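PDB 2FHD: DNA repair protein rhp9/CRB2 from Schizosaccharomyces pombe, which acts in DNA repair and probably recognises methylated histone H4 through its tandem tudor domains. Local coordinates for residues 13-16 with 22-25; 40-45 with 57-62; 104-109 with 115-120. All blocks are in the same frame, centred on the assembly; numbering follows the deposited sequence.

Contact 1: 13-16 with 22-25; sequences LAFF and FYYP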
ATOM      1  N   LEU A  13       0.459 -18.970   9.517  1.00 22.63           N
ATOM      2  CA  LEU A  13       1.352 -18.484  10.517  1.00 23.39           C
ATOM      3  C   LEU A  13       2.647 -18.167   9.733  1.00 22.85           C
ATOM      4  O   LEU A  13       3.224 -19.037   9.062  1.00 23.54           O
ATOM      5  CB  LEU A  13       1.571 -19.562  11.596  1.00 22.92           C
ATOM      6  CG  LEU A  13       0.367 -19.783  12.546  1.00 25.05           C
ATOM      7  CD1 LEU A  13       0.423 -21.151  13.284  1.00 22.22           C
ATOM      8  CD2 LEU A  13       0.203 -18.639  13.617  1.00 21.75           C
ATOM      9  N   ALA A  14       3.072 -16.915   9.760  1.00 22.59           N
ATOM     10  CA  ALA A  14       4.121 -16.494   8.910  1.00 22.40           C
ATOM     11  C   ALA A  14       5.197 -15.950   9.851  1.00 24.58           C
ATOM     12  O   ALA A  14       4.891 -15.356  10.894  1.00 24.22           O
ATOM     13  CB  ALA A  14       3.586 -15.433   7.930  1.00 20.13           C
ATOM     14  N   PHE A  15       6.465 -16.154   9.489  1.00 27.08           N
ATOM     15  CA  PHE A  15       7.578 -15.655  10.300  1.00 29.26           C
ATOM     16  C   PHE A  15       7.679 -14.151  10.174  1.00 31.78           C
ATOM     17  O   PHE A  15       7.833 -13.653   9.060  1.00 32.95           O
ATOM     18  CB  PHE A  15       8.872 -16.253   9.794  1.00 27.93           C
ATOM     19  CG  PHE A  15      10.114 -15.749  10.498  1.00 27.98           C
ATOM     20  CD1 PHE A  15      10.403 -16.132  11.803  1.00 27.96           C
ATOM     21  CD2 PHE A  15      11.024 -14.901   9.830  1.00 28.92           C
ATOM     22  CE1 PHE A  15      11.595 -15.684  12.459  1.00 28.02           C
ATOM     23  CE2 PHE A  15      12.220 -14.426  10.494  1.00 29.59           C
ATOM     24  CZ  PHE A  15      12.526 -14.860  11.780  1.00 23.88           C
ATOM     25  N   PHE A  16       7.618 -13.447  11.295  1.00 33.93           N
ATOM     26  CA  PHE A  16       7.777 -12.022  11.304  1.00 36.35           C
ATOM     27  C   PHE A  16       9.255 -11.679  11.432  1.00 38.73           C
ATOM     28  O   PHE A  16       9.904 -11.985  12.443  1.00 38.01           O
ATOM     29  CB  PHE A  16       6.924 -11.380  12.402  1.00 37.34           C
ATOM     30  CG  PHE A  16       7.075  -9.886  12.479  1.00 38.76           C
ATOM     31  CD1 PHE A  16       6.485  -9.063  11.521  1.00 41.19           C
ATOM     32  CD2 PHE A  16       7.841  -9.298  13.497  1.00 40.84           C
ATOM     33  CE1 PHE A  16       6.637  -7.641  11.577  1.00 43.17           C
ATOM     34  CE2 PHE A  16       7.988  -7.896  13.573  1.00 41.94           C
ATOM     35  CZ  PHE A  16       7.377  -7.067  12.589  1.00 39.33           C
ATOM     36  N   PHE A  22       8.873 -13.987  15.947  1.00 34.87           N
ATOM     37  CA  PHE A  22       7.906 -15.034  16.207  1.00 30.76           C
ATOM     38  C   PHE A  22       7.147 -15.280  14.919  1.00 28.78           C
ATOM     39  O   PHE A  22       7.210 -14.451  14.026  1.00 29.38           O
ATOM     40  CB  PHE A  22       6.948 -14.611  17.345  1.00 29.17           C
ATOM     41  CG  PHE A  22       7.571 -14.626  18.708  1.00 29.10           C
ATOM     42  CD1 PHE A  22       7.632 -15.810  19.452  1.00 26.38           C
ATOM     43  CD2 PHE A  22       8.060 -13.434  19.300  1.00 29.51           C
ATOM     44  CE1 PHE A  22       8.182 -15.807  20.740  1.00 24.51           C
ATOM     45  CE2 PHE A  22       8.659 -13.457  20.586  1.00 24.89           C
ATOM     46  CZ  PHE A  22       8.719 -14.620  21.285  1.00 21.92           C
ATOM     47  N   TYR A  23       6.471 -16.419  14.796  1.00 26.56           N
ATOM     48  CA  TYR A  23       5.392 -16.635  13.809  1.00 25.06           C
ATOM     49  C   TYR A  23       4.067 -16.045  14.267  1.00 25.34           C
ATOM     50  O   TYR A  23       3.604 -16.296  15.414  1.00 25.53           O
ATOM     51  CB  TYR A  23       5.148 -18.122  13.529  1.00 24.18           C
ATOM     52  CG  TYR A  23       6.195 -18.724  12.593  1.00 25.39           C
ATOM     53  CD1 TYR A  23       7.527 -18.880  13.024  1.00 26.63           C
ATOM     54  CD2 TYR A  23       5.878 -19.108  11.300  1.00 22.28           C
ATOM     55  CE1 TYR A  23       8.513 -19.390  12.214  1.00 25.43           C
ATOM     56  CE2 TYR A  23       6.882 -19.626  10.442  1.00 24.25           C
ATOM     57  CZ  TYR A  23       8.185 -19.774  10.931  1.00 26.89           C
ATOM     58  OH  TYR A  23       9.187 -20.309  10.176  1.00 27.53           O
ATOM     59  N   TYR A  24       3.435 -15.281  13.397  1.00 23.90           N
ATOM     60  CA  TYR A  24       2.141 -14.717  13.750  1.00 24.02           C
ATOM     61  C   TYR A  24       1.084 -15.106  12.733  1.00 23.57           C
ATOM     62  O   TYR A  24       1.433 -15.437  11.583  1.00 24.01           O
ATOM     63  CB  TYR A  24       2.205 -13.188  13.816  1.00 24.00           C
ATOM     64  CG  TYR A  24       3.007 -12.623  14.951  1.00 24.91           C
ATOM     65  CD1 TYR A  24       2.468 -12.427  16.202  1.00 28.63           C
ATOM     66  CD2 TYR A  24       4.324 -12.248  14.761  1.00 31.38           C
ATOM     67  CE1 TYR A  24       3.264 -11.899  17.266  1.00 27.27           C
ATOM     68  CE2 TYR A  24       5.088 -11.715  15.750  1.00 29.09           C
ATOM     69  CZ  TYR A  24       4.576 -11.541  17.009  1.00 28.46           C
ATOM     70  OH  TYR A  24       5.421 -10.955  17.986  1.00 30.95           O
ATOM     71  N   PRO A  25      -0.209 -14.978  13.106  1.00 23.58           N
ATOM     72  CA  PRO A  25      -1.338 -15.142  12.129  1.00 22.32           C
ATOM     73  C   PRO A  25      -1.248 -14.121  10.955  1.00 22.91           C
ATOM     74  O   PRO A  25      -0.992 -12.941  11.166  1.00 21.74           O
ATOM     75  CB  PRO A  25      -2.594 -14.907  13.006  1.00 21.46           C
ATOM     76  CG  PRO A  25      -2.159 -15.271  14.431  1.00 22.42           C
ATOM     77  CD  PRO A  25      -0.720 -14.685  14.471  1.00 23.09           C
TER
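Ala14 O takes two hydrogens from the facing strand: it accepts the amide of Tyr24, N to O 2.9 Å, and Tyr23 CA brings its hydrogen to the same oxygen, CA to O 3.2 Å. Tyr24 O repeats the scheme, taking a hydrogen bond from Ala14 N and a C-H contact from Leu13 CA. Ala14 and Tyr24 are therefore an antiparallel hydrogen-bonded pair, between the non-hydrogen-bonded pairs Leu13-Pro25 and Phe15-Tyr23. A further backbone bond, Phe16 N to Phe22 O at 2.9 Å, lies on the turn side of it.

On the sheet face carrying Leu13, Phe15, Tyr23 and Pro25, the Tyr23 ring folds across the neighbouring strand. Its CG lies anti to the carbonyl carbon (chi1 -78°), which lays one ring face against the backbone of Phe15. Phe15 CB sits over that face, 4.0 Å from the ring centroid and 18° off the normal, a CH-pi contact, while Leu13 O meets the ring's edge. The Phe15 ring itself meets Tyr23 obliquely, planes at 59°. Further along, Leu13 CD2 packs on Pro25 CD. Tyr24 projects from the other face, with Ala14; Phe16 CB lies in the plane of its ring, at the edge, 3.6 Å from Tyr24 CD2, and the Phe16 ring leads away to meet Phe46 edge-to-face.

Pro126 and Ile129 of helix 126-129 touch Phe15 and Tyr23, respectively. The two strands form the antiparallel hairpin 11-15/23-32 of an SH3-like tudor barrel.

Contact 2: 40-45 with 57-62; sequences IMYKVQ and NQIKRF. With PO4 (phosphate ion), chain E.
Ile59 reaches Tyr42 and Val44 across the interior of the first tudor domain, an SH3-like barrel in which strands 41-46 and 59-61 are not paired: the nearest CA atoms, those of Tyr42 and Ile59, are 8.3 Å apart. The meeting is entirely apolar and buries 122 Å² in all. From Ile59 CB two branches leave. CG2 stands between the backbone N and the carbonyl carbon and turns to the Tyr42 ring, approaching CD2 obliquely at 4.1 Å. CG1, held anti to the backbone N (chi1 -170°), carries the longer branch inward; with chi2 also extended at 169°, CD1 is carried to strand 41-46, where it meets both partners: Tyr42 CB at 3.9 Å and Val44 CG2 at 3.5 Å. The side chains of Ile59 and Val44 slide past each other in opposite directions, whereas Tyr42 crosses Ile59 at about a right angle.

Val12 of strand 11-15 touches both Ile59 and Val44, and Val54 of strand 51-55 also packs on Ile59, so neighbouring strands complete the apolar cluster. Lys43, between Tyr42 and Val44 in the strand, points away from Ile59. Its chain bends at chi2 and chi3 and ends at a phosphate ion, probably acquired from the crystallisation liquor: Lys43 NZ donates a hydrogen bond to phosphate O3 at 2.7 Å.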
ATOM      1  N   ILE A  40      10.417 -20.270  -4.747  1.00 38.16           N
ATOM      2  CA  ILE A  40       9.124 -19.562  -4.672  1.00 37.20           C
ATOM      3  C   ILE A  40       8.965 -18.755  -3.358  1.00 36.95           C
ATOM      4  O   ILE A  40       9.396 -19.197  -2.319  1.00 34.92           O
ATOM      5  CB  ILE A  40       7.971 -20.555  -4.750  1.00 37.78           C
ATOM      6  CG1 ILE A  40       6.655 -19.823  -4.976  1.00 34.78           C
ATOM      7  CG2 ILE A  40       7.995 -21.590  -3.467  1.00 36.39           C
ATOM      8  CD1 ILE A  40       5.730 -20.593  -5.940  1.00 39.76           C
HETATM    9  N   MSE A  41       8.318 -17.594  -3.411  1.00 36.92           N
HETATM   10  CA  MSE A  41       8.107 -16.814  -2.205  1.00 39.08           C
HETATM   11  C   MSE A  41       6.709 -16.318  -2.086  1.00 34.20           C
HETATM   12  O   MSE A  41       5.939 -16.465  -3.048  1.00 31.82           O
HETATM   13  CB  MSE A  41       9.099 -15.702  -2.133  1.00 37.00           C
HETATM   14  CG  MSE A  41      10.523 -16.265  -1.976  1.00 43.50           C
HETATM   15 SE   MSE A  41      11.659 -14.752  -1.644  1.00 57.79          SE
HETATM   16  CE  MSE A  41      11.524 -14.043  -3.460  1.00 57.11           C
ATOM     17  N   TYR A  42       6.386 -15.769  -0.898  1.00 31.58           N
ATOM     18  CA  TYR A  42       4.978 -15.482  -0.492  1.00 29.62           C
ATOM     19  C   TYR A  42       4.738 -14.120   0.075  1.00 28.08           C
ATOM     20  O   TYR A  42       5.421 -13.691   1.003  1.00 27.18           O
ATOM     21  CB  TYR A  42       4.433 -16.536   0.495  1.00 29.88           C
ATOM     22  CG  TYR A  42       4.486 -17.864  -0.140  1.00 28.36           C
ATOM     23  CD1 TYR A  42       3.540 -18.223  -1.125  1.00 28.81           C
ATOM     24  CD2 TYR A  42       5.547 -18.722   0.127  1.00 29.56           C
ATOM     25  CE1 TYR A  42       3.631 -19.465  -1.797  1.00 28.94           C
ATOM     26  CE2 TYR A  42       5.659 -19.980  -0.539  1.00 28.42           C
ATOM     27  CZ  TYR A  42       4.694 -20.342  -1.478  1.00 29.80           C
ATOM     28  OH  TYR A  42       4.830 -21.550  -2.159  1.00 30.83           O
ATOM     29  N   LYS A  43       3.799 -13.404  -0.527  1.00 25.79           N
ATOM     30  CA  LYS A  43       3.441 -12.197   0.089  1.00 25.42           C
ATOM     31  C   LYS A  43       2.351 -12.565   1.114  1.00 24.29           C
ATOM     32  O   LYS A  43       1.367 -13.239   0.801  1.00 23.14           O
ATOM     33  CB  LYS A  43       2.983 -11.087  -0.896  1.00 27.01           C
ATOM     34  CG  LYS A  43       2.628  -9.794  -0.117  1.00 28.85           C
ATOM     35  CD  LYS A  43       2.931  -8.586  -0.902  1.00 39.36           C
ATOM     36  CE  LYS A  43       1.665  -7.736  -1.076  1.00 41.68           C
ATOM     37  NZ  LYS A  43       2.015  -6.405  -1.734  1.00 47.06           N
ATOM     38  N   VAL A  44       2.541 -12.038   2.313  1.00 21.75           N
ATOM     39  CA  VAL A  44       1.710 -12.348   3.447  1.00 22.59           C
ATOM     40  C   VAL A  44       1.350 -11.001   4.100  1.00 23.08           C
ATOM     41  O   VAL A  44       2.105 -10.043   4.038  1.00 21.96           O
ATOM     42  CB  VAL A  44       2.591 -13.308   4.291  1.00 22.28           C
ATOM     43  CG1 VAL A  44       3.127 -12.739   5.530  1.00 19.54           C
ATOM     44  CG2 VAL A  44       2.247 -14.818   4.160  1.00 18.49           C
ATOM     45  N   GLN A  45       0.147 -10.933   4.678  1.00 25.29           N
ATOM     46  CA  GLN A  45      -0.327  -9.761   5.458  1.00 24.54           C
ATOM     47  C   GLN A  45      -0.619 -10.094   6.962  1.00 25.03           C
ATOM     48  O   GLN A  45      -1.404 -10.932   7.276  1.00 23.89           O
ATOM     49  CB  GLN A  45      -1.578  -9.199   4.797  1.00 23.60           C
ATOM     50  CG  GLN A  45      -1.886  -7.811   5.236  1.00 25.19           C
ATOM     51  CD  GLN A  45      -3.076  -7.208   4.470  1.00 30.51           C
ATOM     52  OE1 GLN A  45      -4.037  -7.890   4.082  1.00 30.93           O
ATOM     53  NE2 GLN A  45      -3.005  -5.925   4.265  1.00 31.83           N
ATOM     54  N   ASN A  57      10.163 -21.742   3.807  1.00 28.39           N
ATOM     55  CA  ASN A  57      10.573 -22.102   5.147  1.00 29.19           C
ATOM     56  C   ASN A  57      10.047 -21.150   6.253  1.00 27.65           C
ATOM     57  O   ASN A  57      10.371 -21.323   7.410  1.00 26.66           O
ATOM     58  CB  ASN A  57      12.105 -21.994   5.231  1.00 30.92           C
ATOM     59  CG  ASN A  57      12.818 -23.178   4.603  1.00 36.98           C
ATOM     60  OD1 ASN A  57      12.267 -24.273   4.451  1.00 44.43           O
ATOM     61  ND2 ASN A  57      14.045 -22.945   4.192  1.00 43.05           N
ATOM     62  N   GLN A  58       9.287 -20.143   5.889  1.00 25.03           N
ATOM     63  CA  GLN A  58       8.905 -19.158   6.856  1.00 24.35           C
ATOM     64  C   GLN A  58       7.384 -19.052   6.958  1.00 24.35           C
ATOM     65  O   GLN A  58       6.894 -18.042   7.451  1.00 24.29           O
ATOM     66  CB  GLN A  58       9.540 -17.826   6.462  1.00 24.63           C
ATOM     67  CG  GLN A  58      11.050 -17.766   6.784  1.00 22.80           C
ATOM     68  CD  GLN A  58      11.727 -16.517   6.137  1.00 25.99           C
ATOM     69  OE1 GLN A  58      11.333 -16.063   5.078  1.00 27.41           O
ATOM     70  NE2 GLN A  58      12.702 -15.968   6.806  1.00 23.50           N
ATOM     71  N   ILE A  59       6.653 -20.141   6.604  1.00 22.39           N
ATOM     72  CA  ILE A  59       5.230 -20.056   6.485  1.00 23.38           C
ATOM     73  C   ILE A  59       4.610 -21.433   6.667  1.00 24.00           C
ATOM     74  O   ILE A  59       5.122 -22.438   6.146  1.00 24.62           O
ATOM     75  CB  ILE A  59       4.819 -19.394   5.114  1.00 23.42           C
ATOM     76  CG1 ILE A  59       3.356 -19.055   5.017  1.00 22.86           C
ATOM     77  CG2 ILE A  59       5.125 -20.267   3.878  1.00 23.61           C
ATOM     78  CD1 ILE A  59       3.055 -18.176   3.782  1.00 21.61           C
ATOM     79  N   LYS A  60       3.534 -21.467   7.457  1.00 23.17           N
ATOM     80  CA  LYS A  60       2.765 -22.705   7.709  1.00 24.05           C
ATOM     81  C   LYS A  60       1.286 -22.402   7.497  1.00 24.59           C
ATOM     82  O   LYS A  60       0.890 -21.271   7.713  1.00 24.24           O
ATOM     83  CB  LYS A  60       2.955 -23.117   9.168  1.00 21.35           C
ATOM     84  CG  LYS A  60       4.354 -23.495   9.545  1.00 23.17           C
ATOM     85  CD  LYS A  60       4.703 -24.951   9.017  1.00 19.69           C
ATOM     86  CE  LYS A  60       6.139 -25.213   9.187  1.00 26.64           C
ATOM     87  NZ  LYS A  60       6.481 -26.570   8.594  1.00 29.53           N
ATOM     88  N   ARG A  61       0.471 -23.392   7.140  1.00 25.38           N
ATOM     89  CA  ARG A  61      -0.979 -23.246   7.229  1.00 27.20           C
ATOM     90  C   ARG A  61      -1.358 -22.913   8.701  1.00 25.98           C
ATOM     91  O   ARG A  61      -0.809 -23.494   9.606  1.00 24.47           O
ATOM     92  CB  ARG A  61      -1.655 -24.582   6.883  1.00 28.44           C
ATOM     93  CG  ARG A  61      -2.241 -24.784   5.486  1.00 37.93           C
ATOM     94  CD  ARG A  61      -3.685 -25.407   5.538  1.00 49.03           C
ATOM     95  NE  ARG A  61      -4.438 -24.900   4.360  1.00 58.67           N
ATOM     96  CZ  ARG A  61      -5.759 -24.667   4.278  1.00 59.63           C
ATOM     97  NH1 ARG A  61      -6.596 -24.929   5.279  1.00 66.81           N
ATOM     98  NH2 ARG A  61      -6.263 -24.181   3.164  1.00 60.23           N
ATOM     99  N   PHE A  62      -2.337 -22.054   8.939  1.00 26.20           N
ATOM    100  CA  PHE A  62      -2.751 -21.740  10.321  1.00 26.26           C
ATOM    101  C   PHE A  62      -3.732 -22.842  10.725  1.00 26.84           C
ATOM    102  O   PHE A  62      -4.964 -22.645  10.661  1.00 25.53           O
ATOM    103  CB  PHE A  62      -3.452 -20.383  10.363  1.00 25.54           C
ATOM    104  CG  PHE A  62      -3.648 -19.831  11.744  1.00 28.35           C
ATOM    105  CD1 PHE A  62      -3.309 -20.613  12.926  1.00 27.39           C
ATOM    106  CD2 PHE A  62      -4.194 -18.556  11.912  1.00 25.88           C
ATOM    107  CE1 PHE A  62      -3.515 -20.115  14.226  1.00 22.89           C
ATOM    108  CE2 PHE A  62      -4.428 -18.018  13.281  1.00 27.43           C
ATOM    109  CZ  PHE A  62      -4.107 -18.820  14.427  1.00 23.74           C
TER
HETATM  110  P   PO4 E 306       1.979  -3.046  -1.990  1.00123.21           P
HETATM  111  O1  PO4 E 306       2.372  -3.918  -3.168  1.00122.61           O
HETATM  112  O2  PO4 E 306       0.760  -2.208  -2.323  1.00122.23           O
HETATM  113  O3  PO4 E 306       1.647  -3.889  -0.771  1.00121.98           O
HETATM  114  O4  PO4 E 306       3.162  -2.146  -1.702  1.00122.55           O

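Contact 3: 104-109 with 115-120; sequences DMVILA and VTVPIS
Val106 and Val117 lie side by side and point the same way, their CG1 methyls 3.9 Å apart; Leu108 crosses Val117 at a slant, bringing CD1 to the same Val117 methyl. These three share a sheet face with Val115. On the other face Ile107 CG1 meets Thr116 OG1 at 3.6 Å. The side chains of the end pair, selenomethionine Met105 and Pro118, diverge from each other, yet the bends at chi2 and chi3 return Met105 CE to Pro118 CB, 4.2 Å away.

Paired backbone bonds set this register; Val106 N to Val117 O, 2.7 Å, is nearly straight, 178° at the hydrogen. Past Pro118 the chain enters a 3-10 turn, where Ile119 N binds Asp104 O from above the carbonyl plane. Asp104 O also receives a water hydrogen. Ile119 CD1 packs on Val106 CB at 4.0 Å; with alanine in place of Ile119, CG1, CG2 and CD1 are gone, which would probably open a gap beside Val106 and strip cover from the Asp104 carbonyl.

Asp104 and Met105 both face Phe86, forming a classic beta bulge against strand 80-86. The hairpin's strand 113-118 is outermost within this chain's second sheet, while Ser72 of strand 69-72 touches Leu108 and Val117.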
ATOM      1  N   ASP A 104     -12.125 -20.027  15.427  1.00 29.27           N
ATOM      2  CA  ASP A 104     -12.272 -18.785  16.073  1.00 28.15           C
ATOM      3  C   ASP A 104     -11.618 -18.764  17.448  1.00 26.15           C
ATOM      4  O   ASP A 104     -11.189 -17.721  17.937  1.00 24.83           O
ATOM      5  CB  ASP A 104     -13.785 -18.928  16.403  1.00 32.58           C
ATOM      6  CG  ASP A 104     -14.302 -17.746  16.674  1.00 32.96           C
ATOM      7  OD1 ASP A 104     -13.529 -16.858  16.187  1.00 41.92           O
ATOM      8  OD2 ASP A 104     -15.275 -17.697  17.373  1.00 34.23           O
HETATM    9  N   MSE A 105     -11.706 -19.916  18.134  1.00 25.06           N
HETATM   10  CA  MSE A 105     -11.348 -20.041  19.562  1.00 26.87           C
HETATM   11  C   MSE A 105     -10.354 -21.170  19.704  1.00 26.37           C
HETATM   12  O   MSE A 105     -10.391 -22.165  18.990  1.00 25.09           O
HETATM   13  CB  MSE A 105     -12.569 -20.372  20.467  1.00 28.16           C
HETATM   14  CG  MSE A 105     -13.663 -19.280  20.447  1.00 33.93           C
HETATM   15 SE   MSE A 105     -13.002 -17.737  21.455  1.00 53.22          SE
HETATM   16  CE  MSE A 105     -13.445 -16.101  20.177  1.00 39.70           C
ATOM     17  N   VAL A 106      -9.473 -21.028  20.672  1.00 25.77           N
ATOM     18  CA  VAL A 106      -8.650 -22.162  21.016  1.00 24.43           C
ATOM     19  C   VAL A 106      -8.584 -22.366  22.539  1.00 24.30           C
ATOM     20  O   VAL A 106      -8.468 -21.404  23.301  1.00 26.93           O
ATOM     21  CB  VAL A 106      -7.232 -22.019  20.361  1.00 22.97           C
ATOM     22  CG1 VAL A 106      -6.561 -20.792  20.853  1.00 17.21           C
ATOM     23  CG2 VAL A 106      -6.393 -23.298  20.594  1.00 18.98           C
ATOM     24  N   ILE A 107      -8.640 -23.608  22.958  1.00 23.86           N
ATOM     25  CA  ILE A 107      -8.353 -23.983  24.335  1.00 24.95           C
ATOM     26  C   ILE A 107      -6.860 -24.445  24.500  1.00 24.17           C
ATOM     27  O   ILE A 107      -6.351 -25.337  23.782  1.00 24.40           O
ATOM     28  CB  ILE A 107      -9.328 -25.129  24.786  1.00 24.45           C
ATOM     29  CG1 ILE A 107     -10.781 -24.767  24.527  1.00 24.13           C
ATOM     30  CG2 ILE A 107      -9.046 -25.559  26.269  1.00 25.39           C
ATOM     31  CD1 ILE A 107     -11.726 -26.067  24.619  1.00 27.19           C
ATOM     32  N   LEU A 108      -6.189 -23.805  25.450  1.00 25.21           N
ATOM     33  CA  LEU A 108      -4.768 -23.917  25.778  1.00 24.38           C
ATOM     34  C   LEU A 108      -4.588 -24.465  27.187  1.00 26.45           C
ATOM     35  O   LEU A 108      -5.361 -24.111  28.068  1.00 28.27           O
ATOM     36  CB  LEU A 108      -4.179 -22.543  25.765  1.00 21.71           C
ATOM     37  CG  LEU A 108      -4.189 -21.906  24.383  1.00 22.49           C
ATOM     38  CD1 LEU A 108      -3.487 -20.549  24.417  1.00 21.19           C
ATOM     39  CD2 LEU A 108      -3.525 -22.850  23.355  1.00 17.39           C
ATOM     40  N   ALA A 109      -3.570 -25.309  27.408  1.00 26.99           N
ATOM     41  CA  ALA A 109      -3.284 -25.922  28.713  1.00 26.53           C
ATOM     42  C   ALA A 109      -1.894 -25.586  29.161  1.00 28.55           C
ATOM     43  O   ALA A 109      -0.945 -25.491  28.376  1.00 28.80           O
ATOM     44  CB  ALA A 109      -3.457 -27.435  28.653  1.00 23.57           C
ATOM     45  N   VAL A 115      -7.460 -22.723  29.578  1.00 26.22           N
ATOM     46  CA  VAL A 115      -7.992 -21.408  29.334  1.00 26.66           C
ATOM     47  C   VAL A 115      -8.464 -21.421  27.921  1.00 26.11           C
ATOM     48  O   VAL A 115      -7.794 -21.996  27.047  1.00 25.82           O
ATOM     49  CB  VAL A 115      -6.866 -20.312  29.385  1.00 27.84           C
ATOM     50  CG1 VAL A 115      -7.477 -18.876  29.251  1.00 31.00           C
ATOM     51  CG2 VAL A 115      -6.229 -20.330  30.627  1.00 27.84           C
ATOM     52  N   THR A 116      -9.561 -20.713  27.661  1.00 25.75           N
ATOM     53  CA  THR A 116     -10.107 -20.559  26.311  1.00 25.80           C
ATOM     54  C   THR A 116      -9.765 -19.158  25.817  1.00 27.27           C
ATOM     55  O   THR A 116      -9.973 -18.208  26.548  1.00 28.97           O
ATOM     56  CB  THR A 116     -11.594 -20.733  26.302  1.00 26.48           C
ATOM     57  OG1 THR A 116     -11.887 -22.068  26.661  1.00 26.59           O
ATOM     58  CG2 THR A 116     -12.177 -20.463  24.919  1.00 24.96           C
ATOM     59  N   VAL A 117      -9.208 -19.036  24.610  1.00 26.71           N
ATOM     60  CA  VAL A 117      -8.703 -17.749  24.139  1.00 25.40           C
ATOM     61  C   VAL A 117      -9.043 -17.605  22.621  1.00 24.02           C
ATOM     62  O   VAL A 117      -9.263 -18.628  21.950  1.00 24.55           O
ATOM     63  CB  VAL A 117      -7.193 -17.790  24.462  1.00 27.56           C
ATOM     64  CG1 VAL A 117      -6.289 -17.758  23.253  1.00 24.59           C
ATOM     65  CG2 VAL A 117      -6.779 -16.930  25.720  1.00 23.28           C
ATOM     66  N   PRO A 118      -9.158 -16.366  22.098  1.00 22.47           N
ATOM     67  CA  PRO A 118      -9.333 -16.239  20.644  1.00 22.32           C
ATOM     68  C   PRO A 118      -8.094 -16.723  19.899  1.00 23.69           C
ATOM     69  O   PRO A 118      -6.979 -16.459  20.337  1.00 24.63           O
ATOM     70  CB  PRO A 118      -9.525 -14.742  20.413  1.00 20.81           C
ATOM     71  CG  PRO A 118     -10.033 -14.186  21.793  1.00 23.15           C
ATOM     72  CD  PRO A 118      -9.161 -15.045  22.774  1.00 22.43           C
ATOM     73  N   ILE A 119      -8.306 -17.461  18.810  1.00 24.59           N
ATOM     74  CA  ILE A 119      -7.273 -18.033  17.945  1.00 26.06           C
ATOM     75  C   ILE A 119      -6.363 -16.854  17.394  1.00 28.02           C
ATOM     76  O   ILE A 119      -5.113 -17.026  17.235  1.00 28.91           O
ATOM     77  CB  ILE A 119      -8.063 -18.857  16.824  1.00 26.61           C
ATOM     78  CG1 ILE A 119      -7.659 -20.350  16.623  1.00 27.19           C
ATOM     79  CG2 ILE A 119      -8.297 -18.075  15.593  1.00 24.46           C
ATOM     80  CD1 ILE A 119      -6.328 -20.539  16.705  1.00 33.36           C
ATOM     81  N   SER A 120      -6.931 -15.653  17.181  1.00 26.75           N
ATOM     82  CA  SER A 120      -6.150 -14.492  16.637  1.00 27.38           C
ATOM     83  C   SER A 120      -5.022 -13.996  17.554  1.00 27.21           C
ATOM     84  O   SER A 120      -4.117 -13.252  17.116  1.00 28.87           O
ATOM     85  CB  SER A 120      -7.057 -13.288  16.381  1.00 27.66           C
ATOM     86  OG  SER A 120      -7.616 -12.752  17.608  1.00 31.86           O
TER
HETATM   87  O   HOH W   1     -10.239 -15.291  17.146  1.00 30.22           O

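Contacts 1 and 2 belong to one sheet of the first tudor domain, their centres about 9 Å apart. Strand 59-61 flanks strand 11-15: Phe15 N lies 2.8 Å from Gln58 O and Leu13 O 2.9 Å from Lys60 N, both probable hydrogen bonds. Contact 3 lies in the second domain, its centre about 17 Å from that of contact 1 and about 23 Å from that of contact 2. Both links to it run through the 3-10 turn after its hairpin: Pro25 CG packs on Ser120 O at 3.9 Å, and Phe62 CZ on Ile119 O at 3.5 Å. Phosphate ions lie near Phe22 in contact 1 and at Lys43 in contact 2.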